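Local coordinates for protein alpha-rhamnosidase (Dictyoglomus thermophilum, PDB 6I60) that probably hydrolyses terminal non-reducing alpha-L-rhamnose residues from alpha-L-rhamnosides, as a multidomain bacterial glycoside hydrolase, at residues A[516-521]-A[525-530]; A[568-573]-A[580-585]; A[851-856]-A[880-885]. All blocks are in the same frame, centred on the assembly; numbering follows the deposited sequence.

Contact 1: residues A[516-521]-A[525-530]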
loop_
_atom_site.group_PDB
_atom_site.type_symbol
_atom_site.label_atom_id
_atom_site.label_comp_id
_atom_site.label_asym_id
_atom_site.label_seq_id
_atom_site.Cartn_x
_atom_site.Cartn_y
_atom_site.Cartn_z
ATOM N N GLU A 516 8.297 -0.610 5.323
ATOM C CA GLU A 516 8.448 0.825 5.112
ATOM C C GLU A 516 7.096 1.498 4.910
ATOM O O GLU A 516 6.829 2.556 5.492
ATOM C CB GLU A 516 9.362 1.083 3.914
ATOM C CG GLU A 516 9.188 2.454 3.277
ATOM C CD GLU A 516 8.229 2.432 2.100
ATOM O OE1 GLU A 516 7.308 3.276 2.068
ATOM O OE2 GLU A 516 8.392 1.570 1.213
ATOM N N ALA A 517 6.231 0.895 4.089
ATOM C CA ALA A 517 4.930 1.494 3.806
ATOM C C ALA A 517 4.075 1.583 5.063
ATOM O O ALA A 517 3.330 2.554 5.253
ATOM C CB ALA A 517 4.213 0.690 2.722
ATOM N N ILE A 518 4.169 0.579 5.935
ATOM C CA ILE A 518 3.409 0.605 7.181
ATOM C C ILE A 518 3.870 1.762 8.059
ATOM O O ILE A 518 3.052 2.466 8.664
ATOM C CB ILE A 518 3.530 -0.750 7.900
ATOM C CG1 ILE A 518 2.657 -1.796 7.206
ATOM C CG2 ILE A 518 3.141 -0.626 9.363
ATOM C CD1 ILE A 518 2.881 -3.204 7.711
ATOM N N PHE A 519 5.184 1.991 8.126
ATOM C CA PHE A 519 5.705 3.092 8.930
ATOM C C PHE A 519 5.285 4.448 8.378
ATOM O O PHE A 519 5.074 5.390 9.149
ATOM C CB PHE A 519 7.229 3.014 9.011
ATOM C CG PHE A 519 7.736 2.394 10.280
ATOM C CD1 PHE A 519 8.169 1.078 10.298
ATOM C CD2 PHE A 519 7.773 3.124 11.456
ATOM C CE1 PHE A 519 8.631 0.502 11.464
ATOM C CE2 PHE A 519 8.235 2.554 12.627
ATOM C CZ PHE A 519 8.664 1.241 12.632
ATOM N N ASN A 520 5.152 4.563 7.058
ATOM C CA ASN A 520 4.859 5.847 6.434
ATOM C C ASN A 520 3.375 6.078 6.191
ATOM O O ASN A 520 2.920 7.226 6.259
ATOM C CB ASN A 520 5.608 5.966 5.103
ATOM C CG ASN A 520 7.051 6.384 5.285
ATOM O OD1 ASN A 520 7.350 7.312 6.037
ATOM N ND2 ASN A 520 7.955 5.699 4.595
ATOM N N PHE A 521 2.609 5.025 5.911
ATOM C CA PHE A 521 1.218 5.177 5.508
ATOM C C PHE A 521 0.348 4.159 6.231
ATOM O O PHE A 521 0.826 3.126 6.706
ATOM C CB PHE A 521 1.057 5.023 3.988
ATOM C CG PHE A 521 2.148 5.690 3.194
ATOM C CD1 PHE A 521 2.198 7.069 3.079
ATOM C CD2 PHE A 521 3.127 4.937 2.568
ATOM C CE1 PHE A 521 3.200 7.684 2.353
ATOM C CE2 PHE A 521 4.131 5.547 1.840
ATOM C CZ PHE A 521 4.166 6.922 1.734
ATOM N N GLY A 525 -5.871 -1.458 5.643
ATOM C CA GLY A 525 -6.938 -1.658 4.679
ATOM C C GLY A 525 -6.426 -2.075 3.317
ATOM O O GLY A 525 -7.074 -2.860 2.618
ATOM N N PHE A 526 -5.256 -1.568 2.924
ATOM C CA PHE A 526 -4.679 -1.928 1.634
ATOM C C PHE A 526 -4.182 -3.368 1.634
ATOM O O PHE A 526 -4.416 -4.114 0.673
ATOM C CB PHE A 526 -3.543 -0.966 1.292
ATOM C CG PHE A 526 -3.045 -1.091 -0.115
ATOM C CD1 PHE A 526 -3.686 -0.436 -1.151
ATOM C CD2 PHE A 526 -1.928 -1.861 -0.401
ATOM C CE1 PHE A 526 -3.225 -0.546 -2.450
ATOM C CE2 PHE A 526 -1.463 -1.978 -1.698
ATOM C CZ PHE A 526 -2.111 -1.319 -2.724
ATOM N N TYR A 527 -3.496 -3.781 2.701
ATOM C CA TYR A 527 -2.905 -5.113 2.724
ATOM C C TYR A 527 -3.954 -6.197 2.928
ATOM O O TYR A 527 -3.781 -7.321 2.442
ATOM C CB TYR A 527 -1.830 -5.189 3.808
ATOM C CG TYR A 527 -0.532 -4.537 3.396
ATOM C CD1 TYR A 527 -0.081 -4.617 2.085
ATOM C CD2 TYR A 527 0.239 -3.835 4.312
ATOM C CE1 TYR A 527 1.101 -4.021 1.700
ATOM C CE2 TYR A 527 1.426 -3.235 3.936
ATOM C CZ TYR A 527 1.850 -3.331 2.628
ATOM O OH TYR A 527 3.030 -2.735 2.246
ATOM N N ARG A 528 -5.041 -5.885 3.637
ATOM C CA ARG A 528 -6.119 -6.854 3.795
ATOM C C ARG A 528 -6.736 -7.206 2.448
ATOM O O ARG A 528 -7.078 -8.368 2.196
ATOM C CB ARG A 528 -7.179 -6.309 4.750
ATOM C CG ARG A 528 -6.882 -6.563 6.217
ATOM C CD ARG A 528 -7.865 -5.824 7.109
ATOM N NE ARG A 528 -8.764 -6.736 7.810
ATOM C CZ ARG A 528 -10.088 -6.721 7.689
ATOM N NH1 ARG A 528 -10.676 -5.838 6.891
ATOM N NH2 ARG A 528 -10.827 -7.590 8.367
ATOM N N LYS A 529 -6.883 -6.214 1.568
ATOM C CA LYS A 529 -7.366 -6.485 0.219
ATOM C C LYS A 529 -6.337 -7.269 -0.586
ATOM O O LYS A 529 -6.697 -8.176 -1.346
ATOM C CB LYS A 529 -7.715 -5.172 -0.484
ATOM C CG LYS A 529 -8.171 -5.336 -1.925
ATOM C CD LYS A 529 -7.148 -4.769 -2.889
ATOM C CE LYS A 529 -7.663 -4.791 -4.318
ATOM N NZ LYS A 529 -6.596 -5.190 -5.277
ATOM N N TYR A 530 -5.053 -6.936 -0.433
ATOM C CA TYR A 530 -4.017 -7.639 -1.181
ATOM C C TYR A 530 -3.823 -9.056 -0.657
ATOM O O TYR A 530 -3.539 -9.978 -1.432
ATOM C CB TYR A 530 -2.702 -6.863 -1.126
ATOM C CG TYR A 530 -1.642 -7.411 -2.054
ATOM C CD1 TYR A 530 -1.890 -7.555 -3.415
ATOM C CD2 TYR A 530 -0.396 -7.794 -1.572
ATOM C CE1 TYR A 530 -0.923 -8.058 -4.271
ATOM C CE2 TYR A 530 0.576 -8.299 -2.421
ATOM C CZ TYR A 530 0.307 -8.429 -3.768
ATOM O OH TYR A 530 1.269 -8.932 -4.615
#

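Contact 2: residues A[568-573]-A[580-585]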
loop_
_atom_site.group_PDB
_atom_site.type_symbol
_atom_site.label_atom_id
_atom_site.label_comp_id
_atom_site.label_asym_id
_atom_site.label_seq_id
_atom_site.Cartn_x
_atom_site.Cartn_y
_atom_site.Cartn_z
ATOM N N ILE A 568 3.483 -10.338 5.028
ATOM C CA ILE A 568 2.583 -9.191 5.103
ATOM C C ILE A 568 1.506 -9.432 6.151
ATOM O O ILE A 568 1.128 -8.518 6.896
ATOM C CB ILE A 568 1.981 -8.894 3.717
ATOM C CG1 ILE A 568 3.078 -8.440 2.752
ATOM C CG2 ILE A 568 0.898 -7.835 3.816
ATOM C CD1 ILE A 568 2.619 -8.317 1.317
ATOM N N ALA A 569 1.009 -10.666 6.244
ATOM C CA ALA A 569 0.018 -10.982 7.266
ATOM C C ALA A 569 0.608 -10.848 8.665
ATOM O O ALA A 569 -0.050 -10.331 9.575
ATOM C CB ALA A 569 -0.537 -12.388 7.045
ATOM N N TRP A 570 1.850 -11.302 8.855
ATOM C CA TRP A 570 2.505 -11.132 10.147
ATOM C C TRP A 570 2.759 -9.662 10.452
ATOM O O TRP A 570 2.733 -9.259 11.621
ATOM C CB TRP A 570 3.816 -11.918 10.184
ATOM C CG TRP A 570 4.604 -11.712 11.438
ATOM C CD1 TRP A 570 5.666 -10.873 11.611
ATOM C CD2 TRP A 570 4.392 -12.355 12.700
ATOM N NE1 TRP A 570 6.129 -10.954 12.902
ATOM C CE2 TRP A 570 5.365 -11.857 13.592
ATOM C CE3 TRP A 570 3.476 -13.304 13.164
ATOM C CZ2 TRP A 570 5.447 -12.276 14.919
ATOM C CZ3 TRP A 570 3.559 -13.719 14.482
ATOM C CH2 TRP A 570 4.537 -13.205 15.344
ATOM N N TYR A 571 3.004 -8.851 9.421
ATOM C CA TYR A 571 3.174 -7.417 9.632
ATOM C C TYR A 571 1.884 -6.781 10.133
ATOM O O TYR A 571 1.917 -5.894 10.995
ATOM C CB TYR A 571 3.635 -6.746 8.337
ATOM C CG TYR A 571 5.125 -6.832 8.089
ATOM C CD1 TYR A 571 6.015 -7.019 9.140
ATOM C CD2 TYR A 571 5.642 -6.727 6.803
ATOM C CE1 TYR A 571 7.376 -7.097 8.917
ATOM C CE2 TYR A 571 7.002 -6.806 6.572
ATOM C CZ TYR A 571 7.863 -6.991 7.631
ATOM O OH TYR A 571 9.217 -7.069 7.405
ATOM N N LEU A 572 0.739 -7.227 9.610
ATOM C CA LEU A 572 -0.541 -6.673 10.036
ATOM C C LEU A 572 -0.826 -6.972 11.503
ATOM O O LEU A 572 -1.507 -6.187 12.173
ATOM C CB LEU A 572 -1.664 -7.216 9.155
ATOM C CG LEU A 572 -1.626 -6.775 7.693
ATOM C CD1 LEU A 572 -2.880 -7.228 6.962
ATOM C CD2 LEU A 572 -1.457 -5.266 7.598
ATOM N N TYR A 573 -0.318 -8.093 12.018
ATOM C CA TYR A 573 -0.470 -8.388 13.437
ATOM C C TYR A 573 0.596 -7.696 14.276
ATOM O O TYR A 573 0.334 -7.333 15.427
ATOM C CB TYR A 573 -0.427 -9.902 13.668
ATOM C CG TYR A 573 -0.340 -10.287 15.127
ATOM C CD1 TYR A 573 -1.428 -10.122 15.974
ATOM C CD2 TYR A 573 0.831 -10.806 15.661
ATOM C CE1 TYR A 573 -1.354 -10.466 17.312
ATOM C CE2 TYR A 573 0.914 -11.154 16.997
ATOM C CZ TYR A 573 -0.182 -10.980 17.818
ATOM O OH TYR A 573 -0.110 -11.321 19.148
ATOM N N TYR A 580 -6.938 -11.415 13.863
ATOM C CA TYR A 580 -7.992 -12.030 13.066
ATOM C C TYR A 580 -7.533 -12.308 11.641
ATOM O O TYR A 580 -7.945 -13.309 11.045
ATOM C CB TYR A 580 -9.230 -11.136 13.064
ATOM C CG TYR A 580 -9.754 -10.832 14.447
ATOM C CD1 TYR A 580 -9.685 -9.548 14.969
ATOM C CD2 TYR A 580 -10.316 -11.830 15.231
ATOM C CE1 TYR A 580 -10.164 -9.267 16.235
ATOM C CE2 TYR A 580 -10.796 -11.559 16.497
ATOM C CZ TYR A 580 -10.718 -10.275 16.993
ATOM O OH TYR A 580 -11.196 -9.998 18.255
ATOM N N VAL A 581 -6.686 -11.441 11.078
ATOM C CA VAL A 581 -6.163 -11.689 9.741
ATOM C C VAL A 581 -5.215 -12.880 9.734
ATOM O O VAL A 581 -4.951 -13.453 8.671
ATOM C CB VAL A 581 -5.470 -10.430 9.187
ATOM C CG1 VAL A 581 -4.053 -10.315 9.724
ATOM C CG2 VAL A 581 -5.471 -10.454 7.666
ATOM N N LEU A 582 -4.700 -13.273 10.899
ATOM C CA LEU A 582 -3.866 -14.466 10.977
ATOM C C LEU A 582 -4.706 -15.736 10.936
ATOM O O LEU A 582 -4.307 -16.725 10.314
ATOM C CB LEU A 582 -3.009 -14.426 12.244
ATOM C CG LEU A 582 -1.886 -13.384 12.265
ATOM C CD1 LEU A 582 -0.936 -13.646 13.422
ATOM C CD2 LEU A 582 -1.133 -13.371 10.943
ATOM N N GLU A 583 -5.873 -15.727 11.587
ATOM C CA GLU A 583 -6.757 -16.888 11.538
ATOM C C GLU A 583 -7.456 -17.008 10.191
ATOM O O GLU A 583 -7.685 -18.125 9.710
ATOM C CB GLU A 583 -7.796 -16.814 12.658
ATOM C CG GLU A 583 -7.279 -16.234 13.965
ATOM C CD GLU A 583 -8.382 -16.042 14.993
ATOM O OE1 GLU A 583 -8.068 -15.990 16.202
ATOM O OE2 GLU A 583 -9.560 -15.943 14.589
ATOM N N GLU A 584 -7.798 -15.879 9.570
ATOM C CA GLU A 584 -8.530 -15.909 8.309
ATOM C C GLU A 584 -7.709 -16.529 7.184
ATOM O O GLU A 584 -8.275 -17.153 6.278
ATOM C CB GLU A 584 -8.970 -14.492 7.938
ATOM C CG GLU A 584 -9.702 -14.381 6.617
ATOM C CD GLU A 584 -9.925 -12.942 6.203
ATOM O OE1 GLU A 584 -10.186 -12.699 5.004
ATOM O OE2 GLU A 584 -9.840 -12.054 7.080
ATOM N N HIS A 585 -6.382 -16.383 7.222
ATOM C CA HIS A 585 -5.505 -16.904 6.179
ATOM C C HIS A 585 -4.594 -18.020 6.684
ATOM O O HIS A 585 -3.621 -18.372 6.007
ATOM C CB HIS A 585 -4.665 -15.776 5.578
ATOM C CG HIS A 585 -5.452 -14.796 4.765
ATOM N ND1 HIS A 585 -5.879 -15.065 3.482
ATOM C CD2 HIS A 585 -5.882 -13.544 5.048
ATOM C CE1 HIS A 585 -6.542 -14.024 3.013
ATOM N NE2 HIS A 585 -6.559 -13.087 3.943
#

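Contact 3: residues A[851-856]-A[880-885]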
loop_
_atom_site.group_PDB
_atom_site.type_symbol
_atom_site.label_atom_id
_atom_site.label_comp_id
_atom_site.label_asym_id
_atom_site.label_seq_id
_atom_site.Cartn_x
_atom_site.Cartn_y
_atom_site.Cartn_z
ATOM N N PRO A 851 17.147 5.156 20.606
ATOM C CA PRO A 851 17.801 5.965 19.575
ATOM C C PRO A 851 19.247 5.552 19.366
ATOM O O PRO A 851 19.906 5.015 20.259
ATOM C CB PRO A 851 17.711 7.388 20.138
ATOM C CG PRO A 851 17.698 7.195 21.614
ATOM C CD PRO A 851 16.980 5.893 21.871
ATOM N N HIS A 852 19.738 5.812 18.156
ATOM C CA HIS A 852 21.105 5.476 17.764
ATOM C C HIS A 852 21.766 6.721 17.190
ATOM O O HIS A 852 21.773 6.928 15.969
ATOM C CB HIS A 852 21.126 4.326 16.757
ATOM C CG HIS A 852 20.804 2.993 17.359
ATOM N ND1 HIS A 852 21.709 1.954 17.391
ATOM C CD2 HIS A 852 19.680 2.532 17.956
ATOM C CE1 HIS A 852 21.155 0.909 17.980
ATOM N NE2 HIS A 852 19.925 1.234 18.333
ATOM N N PRO A 853 22.334 7.575 18.042
ATOM C CA PRO A 853 23.014 8.774 17.536
ATOM C C PRO A 853 24.415 8.462 17.036
ATOM O O PRO A 853 25.385 8.515 17.800
ATOM C CB PRO A 853 23.039 9.706 18.753
ATOM C CG PRO A 853 22.919 8.802 19.950
ATOM C CD PRO A 853 22.433 7.447 19.505
ATOM N N VAL A 854 24.532 8.134 15.753
ATOM C CA VAL A 854 25.791 7.697 15.170
ATOM C C VAL A 854 26.319 8.787 14.242
ATOM O O VAL A 854 25.607 9.720 13.870
ATOM C CB VAL A 854 25.640 6.361 14.421
ATOM C CG1 VAL A 854 25.550 5.213 15.408
ATOM C CG2 VAL A 854 24.410 6.401 13.536
ATOM N N GLY A 855 27.592 8.655 13.868
ATOM C CA GLY A 855 28.195 9.585 12.928
ATOM C C GLY A 855 28.201 11.003 13.461
ATOM O O GLY A 855 28.508 11.256 14.631
ATOM N N ASP A 856 27.855 11.949 12.586
ATOM C CA ASP A 856 27.742 13.356 12.947
ATOM C C ASP A 856 26.289 13.796 13.093
ATOM O O ASP A 856 25.968 14.967 12.862
ATOM C CB ASP A 856 28.463 14.227 11.917
ATOM C CG ASP A 856 28.061 13.899 10.491
ATOM O OD1 ASP A 856 27.533 12.791 10.260
ATOM O OD2 ASP A 856 28.271 14.750 9.601
ATOM N N ASN A 880 27.574 17.888 25.777
ATOM C CA ASN A 880 27.313 17.645 27.189
ATOM C C ASN A 880 25.983 16.949 27.435
ATOM O O ASN A 880 25.936 15.972 28.188
ATOM C CB ASN A 880 27.369 18.970 27.969
ATOM C CG ASN A 880 26.720 20.119 27.219
ATOM O OD1 ASN A 880 26.491 20.039 26.011
ATOM N ND2 ASN A 880 26.423 21.200 27.934
ATOM N N ILE A 881 24.900 17.411 26.817
ATOM C CA ILE A 881 23.556 16.922 27.109
ATOM C C ILE A 881 23.056 16.086 25.940
ATOM O O ILE A 881 23.170 16.498 24.779
ATOM C CB ILE A 881 22.587 18.082 27.397
ATOM C CG1 ILE A 881 23.207 19.063 28.394
ATOM C CG2 ILE A 881 21.256 17.550 27.910
ATOM C CD1 ILE A 881 23.187 20.497 27.932
ATOM N N PHE A 882 22.495 14.919 26.245
ATOM C CA PHE A 882 21.757 14.112 25.278
ATOM C C PHE A 882 20.285 14.156 25.671
ATOM O O PHE A 882 19.886 13.544 26.667
ATOM C CB PHE A 882 22.272 12.675 25.231
ATOM C CG PHE A 882 21.579 11.820 24.206
ATOM C CD1 PHE A 882 21.790 12.031 22.852
ATOM C CD2 PHE A 882 20.707 10.815 24.593
ATOM C CE1 PHE A 882 21.150 11.252 21.904
ATOM C CE2 PHE A 882 20.064 10.032 23.650
ATOM C CZ PHE A 882 20.286 10.252 22.304
ATOM N N SER A 883 19.486 14.884 24.899
ATOM C CA SER A 883 18.071 15.047 25.193
ATOM C C SER A 883 17.258 13.918 24.566
ATOM O O SER A 883 17.678 13.275 23.602
ATOM C CB SER A 883 17.565 16.399 24.684
ATOM O OG SER A 883 18.207 17.473 25.350
ATOM N N MET A 884 16.076 13.685 25.132
ATOM C CA MET A 884 15.166 12.679 24.600
ATOM C C MET A 884 13.756 12.975 25.084
ATOM O O MET A 884 13.529 13.104 26.291
ATOM C CB MET A 884 15.591 11.269 25.021
ATOM C CG MET A 884 15.129 10.184 24.067
ATOM S SD MET A 884 15.635 8.538 24.593
ATOM C CE MET A 884 17.204 8.898 25.369
ATOM N N ARG A 885 12.815 13.081 24.146
ATOM C CA ARG A 885 11.411 13.317 24.462
ATOM C C ARG A 885 10.568 12.273 23.750
ATOM O O ARG A 885 10.606 12.176 22.519
ATOM C CB ARG A 885 10.973 14.725 24.052
ATOM C CG ARG A 885 9.548 15.061 24.459
ATOM C CD ARG A 885 9.038 16.297 23.741
ATOM N NE ARG A 885 7.860 16.859 24.396
ATOM C CZ ARG A 885 6.608 16.617 24.021
ATOM N NH1 ARG A 885 6.365 15.819 22.991
ATOM N NH2 ARG A 885 5.600 17.174 24.678
#

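Contact 1: residues A[516-521]-A[525-530]
Ala517 O receives two backbone N-H groups as helix 514-520 ends, while Ala517 CB faces Tyr527 on the next helix. The bond from Phe521 N to Ala517 O is the shorter, at 2.7 Å. That from Asn520 N to Ala517 O is weak, at 3.3 Å. Both helices belong to the six-hairpin glycosidase domain, in this family an (alpha/alpha)6 barrel, and they are consecutive in the chain, with a short link between 514-520 and 524-535. The contact is van der Waals packing by three buried residues. Tyr527 spans the gap: its CG lies anti to its own carbonyl carbon (chi1 -78°), and the ring is carried towards the first helix. The hydroxyl end of the ring comes up to the methyl of Ala517, with Tyr527 OH 3.7 Å from Ala517 CB. Ile518 works differently. Its CB leaves the backbone along the flank of the helix, and the CG1 branch then brings the chain over to the tyrosine. Helix 564-576 packs alongside, with Ile568 and Leu572 on Tyr527 and Tyr571 on Ile518; Gln486 of helix 473-488 lies on Ala517. Asn520 turns elsewhere, and its side-chain amide bonds to Tyr831 and Asp827. Across the contact, Ile518 CG1 sits in the plane of the Tyr527 ring, at its edge, 3.8 Å from CE2, and Ile518 CD1 lies 4.0 Å from the same Tyr527 CE2.

Contact 2: residues A[568-573]-A[580-585]
Leu582 reaches across to helix 564-576 and divides its two methyls between different partners. CD2 goes to the backbone, lying 3.5 Å from Ala569 O, and it also meets Ala569 CB at 4.1 Å. CD1 goes to Tyr573, 3.8 Å from Tyr573 CB and about as close to CG at the root of the ring. The Leu582 and Tyr573 side chains cross at about a right angle. Leu582 CG is anti to its carbonyl carbon (chi1 -70°), which sends the fork over towards the other helix although CB itself starts along the flank. Tyr573 also lies against Trp570, whose indole has Tyr573 CD2 4.2 Å above one face, set off towards the rim. Leu582 CD1 makes a looser approach to that indole. With an alanine at Leu582 both methyls go, which would probably open a gap between Ala569 and Tyr573 and take away the contact at Tyr573 CB. Val581, the residue before, packs beside it on Leu572. Its CG1 touches Leu572 CB at 4.0 Å, and its CG2 is 4.2 Å from Leu572 CD1, the two side chains again roughly perpendicular. Leu647 of helix 626-648 also packs on Trp570 and Tyr573. His585 follows as N-cap of helix 586-599, and its ND1 bonds to Tyr565 OH. The axes of 568-573 and 580-584 approach to 9.0 Å, with their directions 151° apart: consecutive, roughly antiparallel helices, as in an (alpha/alpha)6 barrel.

Contact 3: residues A[851-856]-A[880-885]
Phe882 points from its strand at two prolines of the loop 851-856. Its CB faces that loop, and CG is trans to the backbone N (chi1 -178°), which extends the ring outwards from the sheet. The far end of the ring makes the contact. CE1 comes first, 3.6 Å from Pro853 CG and 4.0 Å from Pro853 CB. CZ, at the tip, serves both prolines: it is 3.8 Å from Pro853 CG and 4.1 Å from Pro851 CG. Pro851 CG lies near the ring plane, at the edge. The Pro853 and Phe882 side chains cross at about a right angle. Pro853 is also the centre of an inverse gamma turn, which bends the loop here. Two residues along the strand, Met884 points the same way and reaches Pro851. Its SD is 3.9 Å from Pro851 CG, and the chain bends at chi3, leaving CE near the same proline carbon. The contact is wholly apolar and belongs to the C-terminal beta domain. Pro899 of strand 893-899, in the domain's second sheet, touches both Pro853 and Phe882, and Val896 and Val898 pack on Met884. Strand 882-888 pairs with strands 869-877 and 935-941. The loop joins strand 846-849 to strand 859-866, and it meets helix 777-784 through Val854 and the bond from His852 to Asp777.

Overall arrangement
Contacts 1 and 2 form one helical cluster in the six-hairpin glycosidase domain. Their centres are 12 Å apart, and the two touch through helix 564-576. All three contacts are largely buried. Contact 1 is the most central, and its three touching residues are all buried. Contact 2 includes the partly exposed Trp570 and Tyr573. Contact 3, in the C-terminal beta domain with its centre about 30 Å from that of contact 1, includes the partly exposed Pro853. All three rest on packing without hydrogen bonds between their segments. The first sets one tyrosine against an alanine and an isoleucine, the second a leucine and a valine against a helix face with two aromatic rings, and the third two prolines against a phenylalanine and a methionine.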